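Local coordinates for protein SaTIE-TED (Staphylococcus aureus, PDB 6FX6) that is of unknown function but, as the thioester domain of a cell-wall-anchored surface protein, may serve in covalent attachment to host molecules, at residues His199-Thr204 against Pro228-Leu233; Gln137-His142 against Asn160-Asn165; Lys153-Asp158 against Gly181-Val186; Lys143-Ile148 against Thr234-Lys239. All coordinates share one frame; numbering follows the deposited sequence.

Contact 1 (His199-Thr204 against Pro228-Leu233)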
loop_
_atom_site.group_PDB
_atom_site.type_symbol
_atom_site.label_atom_id
_atom_site.label_comp_id
_atom_site.label_asym_id
_atom_site.label_seq_id
_atom_site.Cartn_x
_atom_site.Cartn_y
_atom_site.Cartn_z
ATOM N N HIS A 199 -14.891 4.109 -11.576
ATOM C CA HIS A 199 -14.019 3.969 -10.403
ATOM C C HIS A 199 -12.719 4.712 -10.623
ATOM O O HIS A 199 -12.039 4.469 -11.615
ATOM C CB HIS A 199 -13.666 2.501 -10.140
ATOM C CG HIS A 199 -14.849 1.595 -10.045
ATOM N ND1 HIS A 199 -15.464 1.301 -8.848
ATOM C CD2 HIS A 199 -15.510 0.891 -10.995
ATOM C CE1 HIS A 199 -16.466 0.465 -9.067
ATOM N NE2 HIS A 199 -16.515 0.200 -10.361
ATOM N N LEU A 200 -12.368 5.585 -9.683
ATOM C CA LEU A 200 -11.122 6.358 -9.722
ATOM C C LEU A 200 -10.159 5.825 -8.659
ATOM O O LEU A 200 -10.202 6.257 -7.512
ATOM C CB LEU A 200 -11.420 7.839 -9.482
ATOM C CG LEU A 200 -12.556 8.428 -10.316
ATOM C CD1 LEU A 200 -12.698 9.911 -9.991
ATOM C CD2 LEU A 200 -12.335 8.205 -11.806
ATOM N N ASP A 201 -9.290 4.893 -9.061
ATOM C CA ASP A 201 -8.443 4.143 -8.127
ATOM C C ASP A 201 -7.192 4.904 -7.701
ATOM O O ASP A 201 -6.499 5.491 -8.535
ATOM C CB ASP A 201 -7.971 2.825 -8.756
ATOM C CG ASP A 201 -9.109 1.937 -9.198
ATOM O OD1 ASP A 201 -10.177 1.937 -8.554
ATOM O OD2 ASP A 201 -8.920 1.224 -10.197
ATOM N N ARG A 202 -6.888 4.851 -6.410
ATOM C CA ARG A 202 -5.601 5.319 -5.896
ATOM C C ARG A 202 -4.487 4.279 -6.070
ATOM O O ARG A 202 -3.322 4.646 -6.186
ATOM C CB ARG A 202 -5.714 5.702 -4.421
ATOM C CG ARG A 202 -6.507 6.970 -4.173
ATOM C CD ARG A 202 -6.788 7.146 -2.692
ATOM N NE ARG A 202 -7.439 8.423 -2.408
ATOM C CZ ARG A 202 -6.820 9.594 -2.225
ATOM N NH1 ARG A 202 -5.487 9.706 -2.286
ATOM N NH2 ARG A 202 -7.549 10.680 -1.971
ATOM N N ILE A 203 -4.851 2.994 -6.062
ATOM C CA ILE A 203 -3.898 1.885 -6.165
ATOM C C ILE A 203 -4.282 0.965 -7.332
ATOM O O ILE A 203 -5.414 0.492 -7.408
ATOM C CB ILE A 203 -3.850 1.070 -4.848
ATOM C CG1 ILE A 203 -3.413 1.974 -3.681
ATOM C CG2 ILE A 203 -2.906 -0.123 -4.983
ATOM C CD1 ILE A 203 -3.484 1.325 -2.309
ATOM N N THR A 204 -3.325 0.695 -8.215
ATOM C CA THR A 204 -3.539 -0.146 -9.393
ATOM C C THR A 204 -2.667 -1.414 -9.432
ATOM O O THR A 204 -2.578 -2.061 -10.476
ATOM C CB THR A 204 -3.278 0.670 -10.670
ATOM O OG1 THR A 204 -1.912 1.097 -10.689
ATOM C CG2 THR A 204 -4.202 1.886 -10.721
ATOM N N PRO A 228 -8.440 -1.069 -3.995
ATOM C CA PRO A 228 -7.959 0.044 -4.824
ATOM C C PRO A 228 -8.218 1.453 -4.254
ATOM O O PRO A 228 -7.701 2.424 -4.805
ATOM C CB PRO A 228 -8.697 -0.153 -6.154
ATOM C CG PRO A 228 -9.897 -0.959 -5.820
ATOM C CD PRO A 228 -9.525 -1.821 -4.653
ATOM N N LEU A 229 -9.008 1.560 -3.187
ATOM C CA LEU A 229 -9.278 2.832 -2.509
ATOM C C LEU A 229 -9.848 3.861 -3.486
ATOM O O LEU A 229 -9.357 4.989 -3.581
ATOM C CB LEU A 229 -8.011 3.367 -1.827
ATOM C CG LEU A 229 -7.285 2.413 -0.878
ATOM C CD1 LEU A 229 -6.032 3.085 -0.351
ATOM C CD2 LEU A 229 -8.170 1.966 0.276
ATOM N N ASP A 230 -10.877 3.443 -4.219
ATOM C CA ASP A 230 -11.445 4.260 -5.287
ATOM C C ASP A 230 -12.522 5.208 -4.796
ATOM O O ASP A 230 -13.335 4.852 -3.950
ATOM C CB ASP A 230 -11.996 3.401 -6.434
ATOM C CG ASP A 230 -13.125 2.488 -6.014
ATOM O OD1 ASP A 230 -12.952 1.759 -5.018
ATOM O OD2 ASP A 230 -14.172 2.461 -6.696
ATOM N N SER A 231 -12.504 6.425 -5.327
ATOM C CA SER A 231 -13.696 7.257 -5.360
ATOM C C SER A 231 -14.500 6.738 -6.537
ATOM O O SER A 231 -13.921 6.440 -7.578
ATOM C CB SER A 231 -13.343 8.729 -5.557
ATOM O OG SER A 231 -12.588 9.201 -4.462
ATOM N N TRP A 232 -15.815 6.597 -6.369
ATOM C CA TRP A 232 -16.676 6.153 -7.458
ATOM C C TRP A 232 -17.950 6.969 -7.596
ATOM O O TRP A 232 -18.463 7.558 -6.635
ATOM C CB TRP A 232 -16.994 4.651 -7.357
ATOM C CG TRP A 232 -17.733 4.207 -6.126
ATOM C CD1 TRP A 232 -17.184 3.672 -4.997
ATOM C CD2 TRP A 232 -19.153 4.213 -5.914
ATOM N NE1 TRP A 232 -18.163 3.363 -4.090
ATOM C CE2 TRP A 232 -19.382 3.685 -4.622
ATOM C CE3 TRP A 232 -20.251 4.624 -6.681
ATOM C CZ2 TRP A 232 -20.671 3.552 -4.079
ATOM C CZ3 TRP A 232 -21.541 4.494 -6.138
ATOM C CH2 TRP A 232 -21.734 3.956 -4.850
ATOM N N LEU A 233 -18.453 6.959 -8.823
ATOM C CA LEU A 233 -19.597 7.748 -9.236
ATOM C C LEU A 233 -20.408 6.908 -10.205
ATOM O O LEU A 233 -19.846 6.351 -11.163
ATOM C CB LEU A 233 -19.085 9.015 -9.917
ATOM C CG LEU A 233 -20.046 9.994 -10.596
ATOM C CD1 LEU A 233 -19.500 11.411 -10.501
ATOM C CD2 LEU A 233 -20.284 9.633 -12.049
HETATM O O HOH W 1 -10.013 7.619 -3.531
#
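Arg202 passes over the backbone of Leu229, and its side chain can be followed atom by atom. CB lies beside the carbonyl oxygens of Pro228 and Leu229. Arg202 CG then comes within 3.5 Å of Leu229 O, and CD rests on the same oxygen and on Leu229 CB, the two side chains crossing at about a right angle. Because the chain is extended from CG to NE, the guanidinium is carried beyond that carbonyl: Arg202 NE gives its hydrogen to a water 2.9 Å away, which in turn donates to Leu229 O and is also hydrogen-bonded to Ser231 OG. At the tip NH2 reaches Gln137 O, while Ser231 OG also bonds Ala139 N. On the main chain, Pro228 O accepts Ile203 N at 3.2 Å and, weakly, Arg202 N. The antiparallel ladder proper, between strands 195-201 and 231-238 of the mixed sheet, starts at the hydrogen-bonded pair Leu200 and Ser231, with Leu200 N 2.8 Å from Ser231 O. Next to it His199 ND1 donates to Asp230 OD2 at 2.8 Å and 159°. The oxygen lies in the imidazole plane, yet the ring meets the syn side of the carboxylate 34° out of its plane. With CG between its backbone N and carbonyl carbon (chi1 62°), Asp230 runs alongside the histidine. Asp201 OD1 stands 4.4 Å from Asp230 OD2, its own charge offset by Arg170. Asp230 would probably favour a protonated His199; if so, charge reinforces a side-chain bond that, like the water, supplements the main-chain bonds where the two strands meet.

Contact 2 (Gln137-His142 against Asn160-Asn165)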
loop_
_atom_site.group_PDB
_atom_site.type_symbol
_atom_site.label_atom_id
_atom_site.label_comp_id
_atom_site.label_asym_id
_atom_site.label_seq_id
_atom_site.Cartn_x
_atom_site.Cartn_y
_atom_site.Cartn_z
ATOM N N GLN A 137 -8.969 9.925 1.981
ATOM C CA GLN A 137 -9.831 10.976 1.438
ATOM C C GLN A 137 -10.474 10.527 0.130
ATOM O O GLN A 137 -9.854 9.821 -0.667
ATOM C CB GLN A 137 -9.057 12.281 1.220
ATOM C CG GLN A 137 -8.355 12.836 2.458
ATOM C CD GLN A 137 -9.281 13.000 3.656
ATOM O OE1 GLN A 137 -10.438 13.403 3.515
ATOM N NE2 GLN A 137 -8.773 12.683 4.842
ATOM N N ARG A 138 -11.723 10.942 -0.066
ATOM C CA ARG A 138 -12.519 10.575 -1.232
ATOM C C ARG A 138 -13.042 11.830 -1.915
ATOM O O ARG A 138 -13.197 12.878 -1.282
ATOM C CB ARG A 138 -13.687 9.676 -0.811
ATOM C CG ARG A 138 -13.265 8.340 -0.205
ATOM C CD ARG A 138 -12.682 7.409 -1.260
ATOM N NE ARG A 138 -12.250 6.122 -0.706
ATOM C CZ ARG A 138 -11.073 5.879 -0.116
ATOM N NH1 ARG A 138 -10.814 4.658 0.335
ATOM N NH2 ARG A 138 -10.154 6.829 0.037
ATOM N N ALA A 139 -13.299 11.715 -3.217
ATOM C CA ALA A 139 -13.880 12.806 -4.003
ATOM C C ALA A 139 -15.218 13.280 -3.438
ATOM O O ALA A 139 -15.910 12.531 -2.747
ATOM C CB ALA A 139 -14.049 12.378 -5.447
ATOM N N SER A 140 -15.579 14.529 -3.726
ATOM C CA SER A 140 -16.838 15.107 -3.229
ATOM C C SER A 140 -18.076 14.429 -3.832
ATOM O O SER A 140 -19.147 14.442 -3.230
ATOM C CB SER A 140 -16.884 16.608 -3.506
ATOM O OG SER A 140 -16.804 16.871 -4.898
ATOM N N PHE A 141 -17.922 13.842 -5.017
ATOM C CA PHE A 141 -19.007 13.091 -5.669
ATOM C C PHE A 141 -18.989 11.578 -5.372
ATOM O O PHE A 141 -19.708 10.815 -6.012
ATOM C CB PHE A 141 -19.041 13.379 -7.182
ATOM C CG PHE A 141 -17.715 13.200 -7.888
ATOM C CD1 PHE A 141 -17.173 11.935 -8.094
ATOM C CD2 PHE A 141 -17.015 14.309 -8.368
ATOM C CE1 PHE A 141 -15.956 11.780 -8.747
ATOM C CE2 PHE A 141 -15.802 14.156 -9.025
ATOM C CZ PHE A 141 -15.273 12.889 -9.215
ATOM N N HIS A 142 -18.195 11.157 -4.389
ATOM C CA HIS A 142 -18.068 9.746 -4.002
ATOM C C HIS A 142 -19.413 9.150 -3.590
ATOM O O HIS A 142 -20.133 9.738 -2.794
ATOM C CB HIS A 142 -17.064 9.615 -2.852
ATOM C CG HIS A 142 -16.773 8.207 -2.445
ATOM N ND1 HIS A 142 -16.437 7.230 -3.352
ATOM C CD2 HIS A 142 -16.731 7.621 -1.227
ATOM C CE1 HIS A 142 -16.207 6.096 -2.713
ATOM N NE2 HIS A 142 -16.383 6.306 -1.422
ATOM N N ASN A 160 -13.312 18.273 -3.124
ATOM C CA ASN A 160 -12.345 17.781 -2.116
ATOM C C ASN A 160 -10.870 17.812 -2.559
ATOM O O ASN A 160 -9.993 17.511 -1.748
ATOM C CB ASN A 160 -12.697 16.351 -1.651
ATOM C CG ASN A 160 -13.668 16.320 -0.483
ATOM O OD1 ASN A 160 -14.435 17.257 -0.254
ATOM N ND2 ASN A 160 -13.644 15.219 0.262
ATOM N N ASN A 161 -10.597 18.134 -3.829
ATOM C CA ASN A 161 -9.224 18.313 -4.328
ATOM C C ASN A 161 -8.389 17.017 -4.180
ATOM O O ASN A 161 -7.287 17.025 -3.616
ATOM C CB ASN A 161 -8.570 19.536 -3.630
ATOM C CG ASN A 161 -7.223 19.939 -4.233
ATOM O OD1 ASN A 161 -6.994 19.820 -5.440
ATOM N ND2 ASN A 161 -6.325 20.424 -3.381
ATOM N N THR A 162 -8.931 15.908 -4.684
ATOM C CA THR A 162 -8.274 14.593 -4.581
ATOM C C THR A 162 -7.899 13.934 -5.911
ATOM O O THR A 162 -7.243 12.895 -5.900
ATOM C CB THR A 162 -9.157 13.571 -3.824
ATOM O OG1 THR A 162 -10.349 13.317 -4.577
ATOM C CG2 THR A 162 -9.519 14.075 -2.428
ATOM N N LEU A 163 -8.282 14.512 -7.050
ATOM C CA LEU A 163 -8.139 13.795 -8.326
ATOM C C LEU A 163 -6.698 13.634 -8.819
ATOM O O LEU A 163 -6.429 12.718 -9.594
ATOM C CB LEU A 163 -9.034 14.406 -9.412
ATOM C CG LEU A 163 -10.541 14.428 -9.105
ATOM C CD1 LEU A 163 -11.338 14.758 -10.358
ATOM C CD2 LEU A 163 -11.036 13.113 -8.504
ATOM N N SER A 164 -5.775 14.473 -8.337
ATOM C CA SER A 164 -4.336 14.315 -8.634
ATOM C C SER A 164 -3.683 13.033 -8.071
ATOM O O SER A 164 -2.608 12.659 -8.527
ATOM C CB SER A 164 -3.539 15.536 -8.149
ATOM O OG SER A 164 -3.361 15.515 -6.745
ATOM N N ASN A 165 -4.318 12.387 -7.088
ATOM C CA ASN A 165 -3.855 11.093 -6.539
ATOM C C ASN A 165 -4.356 9.847 -7.312
ATOM O O ASN A 165 -3.975 8.720 -6.977
ATOM C CB ASN A 165 -4.300 10.951 -5.077
ATOM C CG ASN A 165 -3.787 12.074 -4.190
ATOM O OD1 ASN A 165 -2.592 12.166 -3.915
ATOM N ND2 ASN A 165 -4.701 12.925 -3.721
#
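Asn160 and Arg138 meet through an amide-to-backbone bond: Asn160 ND2 lies 2.8 Å from Arg138 O, almost straight out from the C=O, but the bond is bent at the hydrogen (130°), with the oxygen 34° out of the asparagine amide plane. Beside it Thr162 faces the same run of backbone with both branches. Thr162 CG2 packs against Gln137 CB at 4.1 Å, and Thr162 OG1 sits 3.6 Å from Ala139 CA. Leu163 then sends CD2 to Phe141 CZ, 4.3 Å away, and to the methyl of Ala139, which itself covers one face of that phenyl ring. The partners are loops running roughly at right angles: one, with a type I beta turn from Ala139 to His142, leads from helix 121-134 to strand 145-149; the other, with a short 3-10 segment at Leu163 to Asn165, joins strands 154-157 and 168-170. Outside this first layer, Asp158 fixes both loops. Its OD1 accepts Ser140 N and also Asn160 N, the latter closing an Asx turn, while OD2 holds Thr162 OG1, set between the threonine's backbone N and carbonyl carbon (chi1 65°). Ser140 OG takes up Thr159 N. Arg138 folds CD over one face of the His142 ring and bonds Gln137 O and Ala135 O through NH2.

Contact 3 (Lys153-Asp158 against Gly181-Val186)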
loop_
_atom_site.group_PDB
_atom_site.type_symbol
_atom_site.label_atom_id
_atom_site.label_comp_id
_atom_site.label_asym_id
_atom_site.label_seq_id
_atom_site.Cartn_x
_atom_site.Cartn_y
_atom_site.Cartn_z
ATOM N N LYS A 153 -21.391 15.413 -23.346
ATOM C CA LYS A 153 -20.234 15.362 -22.465
ATOM C C LYS A 153 -20.575 16.034 -21.129
ATOM O O LYS A 153 -21.144 17.127 -21.104
ATOM C CB LYS A 153 -19.017 16.024 -23.132
ATOM C CG LYS A 153 -17.719 15.867 -22.343
ATOM C CD LYS A 153 -16.518 15.489 -23.207
ATOM C CE LYS A 153 -15.734 16.693 -23.698
ATOM N NZ LYS A 153 -14.472 16.290 -24.388
ATOM N N GLY A 154 -20.256 15.347 -20.035
ATOM C CA GLY A 154 -20.506 15.826 -18.675
ATOM C C GLY A 154 -19.204 16.105 -17.941
ATOM O O GLY A 154 -18.197 15.416 -18.153
ATOM N N VAL A 155 -19.234 17.124 -17.085
ATOM C CA VAL A 155 -18.088 17.532 -16.278
ATOM C C VAL A 155 -18.516 17.499 -14.814
ATOM O O VAL A 155 -19.564 18.031 -14.463
ATOM C CB VAL A 155 -17.610 18.941 -16.678
ATOM C CG1 VAL A 155 -16.536 19.457 -15.722
ATOM C CG2 VAL A 155 -17.091 18.922 -18.111
ATOM N N PHE A 156 -17.706 16.861 -13.974
ATOM C CA PHE A 156 -18.001 16.723 -12.551
ATOM C C PHE A 156 -16.788 17.184 -11.766
ATOM O O PHE A 156 -15.693 16.638 -11.936
ATOM C CB PHE A 156 -18.348 15.275 -12.216
ATOM C CG PHE A 156 -19.482 14.730 -13.034
ATOM C CD1 PHE A 156 -20.795 15.066 -12.730
ATOM C CD2 PHE A 156 -19.236 13.911 -14.136
ATOM C CE1 PHE A 156 -21.851 14.579 -13.498
ATOM C CE2 PHE A 156 -20.285 13.420 -14.906
ATOM C CZ PHE A 156 -21.593 13.754 -14.586
ATOM N N VAL A 157 -16.987 18.206 -10.933
ATOM C CA VAL A 157 -15.908 18.822 -10.181
ATOM C C VAL A 157 -15.776 18.132 -8.830
ATOM O O VAL A 157 -16.760 17.958 -8.117
ATOM C CB VAL A 157 -16.160 20.333 -9.963
ATOM C CG1 VAL A 157 -15.047 20.959 -9.126
ATOM C CG2 VAL A 157 -16.288 21.050 -11.303
ATOM N N ASP A 158 -14.551 17.746 -8.488
ATOM C CA ASP A 158 -14.225 17.250 -7.157
ATOM C C ASP A 158 -13.807 18.428 -6.272
ATOM O O ASP A 158 -12.662 18.864 -6.321
ATOM C CB ASP A 158 -13.097 16.213 -7.239
ATOM C CG ASP A 158 -12.625 15.734 -5.869
ATOM O OD1 ASP A 158 -13.367 15.898 -4.878
ATOM O OD2 ASP A 158 -11.501 15.195 -5.788
ATOM N N GLY A 181 -7.197 18.138 -14.053
ATOM C CA GLY A 181 -7.146 18.876 -12.788
ATOM C C GLY A 181 -8.068 18.263 -11.740
ATOM O O GLY A 181 -7.893 17.104 -11.352
ATOM N N ASN A 182 -9.061 19.033 -11.300
ATOM C CA ASN A 182 -10.094 18.534 -10.381
ATOM C C ASN A 182 -11.437 18.251 -11.064
ATOM O O ASN A 182 -12.459 18.129 -10.388
ATOM C CB ASN A 182 -10.258 19.502 -9.197
ATOM C CG ASN A 182 -9.237 19.257 -8.110
ATOM O OD1 ASN A 182 -8.944 18.107 -7.770
ATOM N ND2 ASN A 182 -8.692 20.334 -7.550
ATOM N N LYS A 183 -11.419 18.094 -12.388
ATOM C CA LYS A 183 -12.624 17.818 -13.160
ATOM C C LYS A 183 -12.586 16.385 -13.696
ATOM O O LYS A 183 -11.562 15.938 -14.216
ATOM C CB LYS A 183 -12.751 18.814 -14.314
ATOM C CG LYS A 183 -12.596 20.268 -13.898
ATOM C CD LYS A 183 -13.334 21.210 -14.839
ATOM C CE LYS A 183 -13.160 22.666 -14.434
ATOM N NZ LYS A 183 -14.214 23.540 -15.026
ATOM N N LEU A 184 -13.697 15.670 -13.532
ATOM C CA LEU A 184 -13.905 14.372 -14.157
ATOM C C LEU A 184 -14.730 14.619 -15.413
ATOM O O LEU A 184 -15.860 15.095 -15.315
ATOM C CB LEU A 184 -14.635 13.413 -13.207
ATOM C CG LEU A 184 -14.998 12.027 -13.771
ATOM C CD1 LEU A 184 -13.753 11.239 -14.145
ATOM C CD2 LEU A 184 -15.862 11.237 -12.794
ATOM N N ILE A 185 -14.152 14.302 -16.574
ATOM C CA ILE A 185 -14.750 14.574 -17.884
ATOM C C ILE A 185 -15.317 13.261 -18.423
ATOM O O ILE A 185 -14.576 12.309 -18.636
ATOM C CB ILE A 185 -13.697 15.120 -18.891
ATOM C CG1 ILE A 185 -12.856 16.258 -18.284
ATOM C CG2 ILE A 185 -14.356 15.572 -20.191
ATOM C CD1 ILE A 185 -13.639 17.471 -17.839
ATOM N N VAL A 186 -16.624 13.227 -18.669
ATOM C CA VAL A 186 -17.336 11.982 -18.952
ATOM C C VAL A 186 -18.229 12.093 -20.176
ATOM O O VAL A 186 -18.929 13.089 -20.350
ATOM C CB VAL A 186 -18.224 11.584 -17.759
ATOM C CG1 VAL A 186 -18.947 10.276 -18.037
ATOM C CG2 VAL A 186 -17.393 11.474 -16.491
#
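Lys153 lays the aliphatic part of its side chain obliquely across Ile185, with Lys153 CD 3.7 Å from Ile185 CG2. CG trans to the backbone N (chi1 -173°) and bends further out hold it there. Gly154 then begins the antiparallel ladder in a hydrogen-bonded pair with Val186, Gly154 N lying 2.6 Å from Val186 O. Val155, in a non-hydrogen-bonded pair, turns to the other face; Val155 CG2 runs alongside Ile185 CD1 at 3.8 Å, and CG1 touches the aliphatic chain of Lys183. Phe156 returns to the face of Val186 and bonds Leu184 through both N and O, the distance from Phe156 O to Leu184 N being 2.7 Å. Its ring leans toward Val186, and Val186 CG2 meets Phe156 CE2 at the ring edge, 3.8 Å away. Val157 follows opposite Lys183, and Asp158 N ends the ladder on Asn182 O at 2.9 Å. The Val155 and Lys183 face is largely exposed. On the other face Phe156, Leu184 and Val186 pack against Leu235 of strand 231-238, Ile148 of strand 145-149 and Leu200 of strand 195-201, so this three-stranded sheet lies over the mixed four-stranded one.

Contact 4 (Lys143-Ile148 against Thr234-Lys239)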
loop_
_atom_site.group_PDB
_atom_site.type_symbol
_atom_site.label_atom_id
_atom_site.label_comp_id
_atom_site.label_asym_id
_atom_site.label_seq_id
_atom_site.Cartn_x
_atom_site.Cartn_y
_atom_site.Cartn_z
ATOM N N LYS A 143 -19.733 7.996 -4.167
ATOM C CA LYS A 143 -21.003 7.277 -3.964
ATOM C C LYS A 143 -22.262 7.929 -4.561
ATOM O O LYS A 143 -23.351 7.392 -4.382
ATOM C CB LYS A 143 -21.279 6.971 -2.480
ATOM C CG LYS A 143 -20.155 6.315 -1.704
ATOM C CD LYS A 143 -20.666 5.915 -0.327
ATOM C CE LYS A 143 -19.548 5.686 0.671
ATOM N NZ LYS A 143 -20.082 5.607 2.062
ATOM N N GLN A 144 -22.136 9.055 -5.263
ATOM C CA GLN A 144 -23.310 9.757 -5.782
ATOM C C GLN A 144 -23.771 9.158 -7.113
ATOM O O GLN A 144 -22.999 8.494 -7.821
ATOM C CB GLN A 144 -23.043 11.260 -5.921
ATOM C CG GLN A 144 -22.847 11.950 -4.574
ATOM C CD GLN A 144 -22.832 13.469 -4.656
ATOM O OE1 GLN A 144 -22.363 14.057 -5.635
ATOM N NE2 GLN A 144 -23.341 14.115 -3.611
ATOM N N LYS A 145 -25.049 9.385 -7.410
ATOM C CA LYS A 145 -25.664 9.028 -8.676
ATOM C C LYS A 145 -25.991 10.318 -9.405
ATOM O O LYS A 145 -26.638 11.195 -8.839
ATOM C CB LYS A 145 -26.949 8.234 -8.446
ATOM C CG LYS A 145 -26.734 6.860 -7.830
ATOM C CD LYS A 145 -28.062 6.157 -7.589
ATOM C CE LYS A 145 -27.891 4.838 -6.845
ATOM N NZ LYS A 145 -27.325 3.765 -7.711
ATOM N N LYS A 146 -25.541 10.430 -10.653
ATOM C CA LYS A 146 -25.730 11.637 -11.459
ATOM C C LYS A 146 -26.367 11.257 -12.787
ATOM O O LYS A 146 -25.909 10.307 -13.417
ATOM C CB LYS A 146 -24.385 12.290 -11.759
ATOM C CG LYS A 146 -23.534 12.640 -10.549
ATOM C CD LYS A 146 -24.025 13.884 -9.833
ATOM C CE LYS A 146 -22.918 14.471 -8.972
ATOM N NZ LYS A 146 -23.453 15.449 -7.991
ATOM N N PRO A 147 -27.415 11.992 -13.223
ATOM C CA PRO A 147 -27.972 11.739 -14.551
ATOM C C PRO A 147 -27.084 12.311 -15.655
ATOM O O PRO A 147 -26.457 13.353 -15.469
ATOM C CB PRO A 147 -29.310 12.474 -14.512
ATOM C CG PRO A 147 -29.069 13.609 -13.582
ATOM C CD PRO A 147 -28.141 13.074 -12.529
ATOM N N ILE A 148 -27.031 11.617 -16.785
ATOM C CA ILE A 148 -26.290 12.080 -17.958
ATOM C C ILE A 148 -26.982 11.556 -19.221
ATOM O O ILE A 148 -27.337 10.378 -19.293
ATOM C CB ILE A 148 -24.798 11.651 -17.893
ATOM C CG1 ILE A 148 -23.977 12.360 -18.979
ATOM C CG2 ILE A 148 -24.635 10.133 -17.992
ATOM C CD1 ILE A 148 -22.490 12.125 -18.875
ATOM N N THR A 234 -21.717 6.817 -9.968
ATOM C CA THR A 234 -22.607 6.054 -10.837
ATOM C C THR A 234 -23.386 7.004 -11.732
ATOM O O THR A 234 -24.080 7.891 -11.241
ATOM C CB THR A 234 -23.563 5.166 -10.016
ATOM O OG1 THR A 234 -22.790 4.224 -9.265
ATOM C CG2 THR A 234 -24.529 4.390 -10.926
ATOM N N LEU A 235 -23.260 6.819 -13.044
ATOM C CA LEU A 235 -24.029 7.595 -14.014
ATOM C C LEU A 235 -25.350 6.904 -14.305
ATOM O O LEU A 235 -25.370 5.702 -14.544
ATOM C CB LEU A 235 -23.264 7.726 -15.318
ATOM C CG LEU A 235 -21.856 8.322 -15.264
ATOM C CD1 LEU A 235 -21.158 8.129 -16.603
ATOM C CD2 LEU A 235 -21.896 9.793 -14.888
ATOM N N GLN A 236 -26.444 7.662 -14.278
ATOM C CA GLN A 236 -27.747 7.174 -14.713
ATOM C C GLN A 236 -27.895 7.608 -16.171
ATOM O O GLN A 236 -28.170 8.777 -16.454
ATOM C CB GLN A 236 -28.865 7.750 -13.842
ATOM C CG GLN A 236 -28.787 7.346 -12.374
ATOM C CD GLN A 236 -29.828 8.038 -11.497
ATOM O OE1 GLN A 236 -30.262 9.160 -11.778
ATOM N NE2 GLN A 236 -30.222 7.371 -10.415
ATOM N N VAL A 237 -27.692 6.666 -17.091
ATOM C CA VAL A 237 -27.563 6.988 -18.513
ATOM C C VAL A 237 -28.960 7.098 -19.120
ATOM O O VAL A 237 -29.700 6.118 -19.148
ATOM C CB VAL A 237 -26.716 5.939 -19.271
ATOM C CG1 VAL A 237 -26.436 6.402 -20.696
ATOM C CG2 VAL A 237 -25.401 5.684 -18.534
ATOM N N ILE A 238 -29.304 8.298 -19.591
ATOM C CA ILE A 238 -30.631 8.595 -20.140
ATOM C C ILE A 238 -30.605 8.354 -21.647
ATOM O O ILE A 238 -29.873 9.028 -22.369
ATOM C CB ILE A 238 -31.057 10.050 -19.834
ATOM C CG1 ILE A 238 -31.188 10.248 -18.319
ATOM C CG2 ILE A 238 -32.379 10.391 -20.527
ATOM C CD1 ILE A 238 -31.227 11.696 -17.885
ATOM N N LYS A 239 -31.419 7.403 -22.106
ATOM C CA LYS A 239 -31.399 6.940 -23.500
ATOM C C LYS A 239 -32.217 7.841 -24.419
ATOM O O LYS A 239 -31.710 8.308 -25.439
ATOM C CB LYS A 239 -31.924 5.502 -23.598
ATOM C CG LYS A 239 -31.169 4.486 -22.750
ATOM C CD LYS A 239 -29.793 4.176 -23.315
ATOM C CE LYS A 239 -28.936 3.435 -22.305
ATOM N NZ LYS A 239 -27.554 3.229 -22.812
HETATM O O HOH W 2 -24.080 2.656 -7.561
#
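Lys145 and Gln236 cross at about a right angle, the methylenes of the lysine against the amide of the glutamine, with Lys145 CD 3.8 Å from Gln236 NE2. Gln236 is extended beyond CG, which lets its amide reach back to the lysine, two residues from its direct neighbour Pro147. Lys145 bends only at its last torsion; a water bonds Thr234 OG1 and, weakly, Lys145 NZ, and Thr234 OG1 also bonds Thr197 OG1. Farther along this face Pro147 CB meets Ile238 CD1 at 4.0 Å. On the opposite face Ile148 and Leu235 cross obliquely, Ile148 CG2 touching Leu235 CB at 3.9 Å. The isoleucine has CG1 trans to its backbone N (chi1 -169°), leaving CG2 as the branch turned to the leucine. On that same face Lys146 swings NZ back along its own segment to Gln144 OE1, 2.9 Å away. Beneath, the main chains alternate: Thr234 N donates to Gln144 O, Lys146 N to Thr234 O, Gln236 N to Lys146 O at 2.8 Å, Ile148 N to Gln236 O and Ile238 N to Ile148 O. Pro147, lacking an N-H, costs the ladder nothing. One residue, here Lys146 or Ile148, bonding the two that flank its partner is the signature of a parallel pair, here twisted by 28° at the edge of a mixed sheet; strand 195-201, on the other side of 231-238, is antiparallel to it.

Running from the N terminus, the chain leaves helix 121-134 and opens contact 2 at 137-142, then immediately contact 4 at 143-148, and contact 3 at 153-158. Contact 2 closes first, at 160-165, so it crosses both contact 3, which closes at 181-186, and contact 4, which stays open until 234-239. Contact 1 opens at 199-204, after contacts 2 and 3 are complete, and closes at 228-233. Contacts 1 and 3 thus both fall within the long loop of contact 4. Contacts 1 and 4 share strand 231-238 and build the mixed sheet, contact 3 forms an edge of the three-stranded sheet facing it, and contact 2 joins the loops at one end of both.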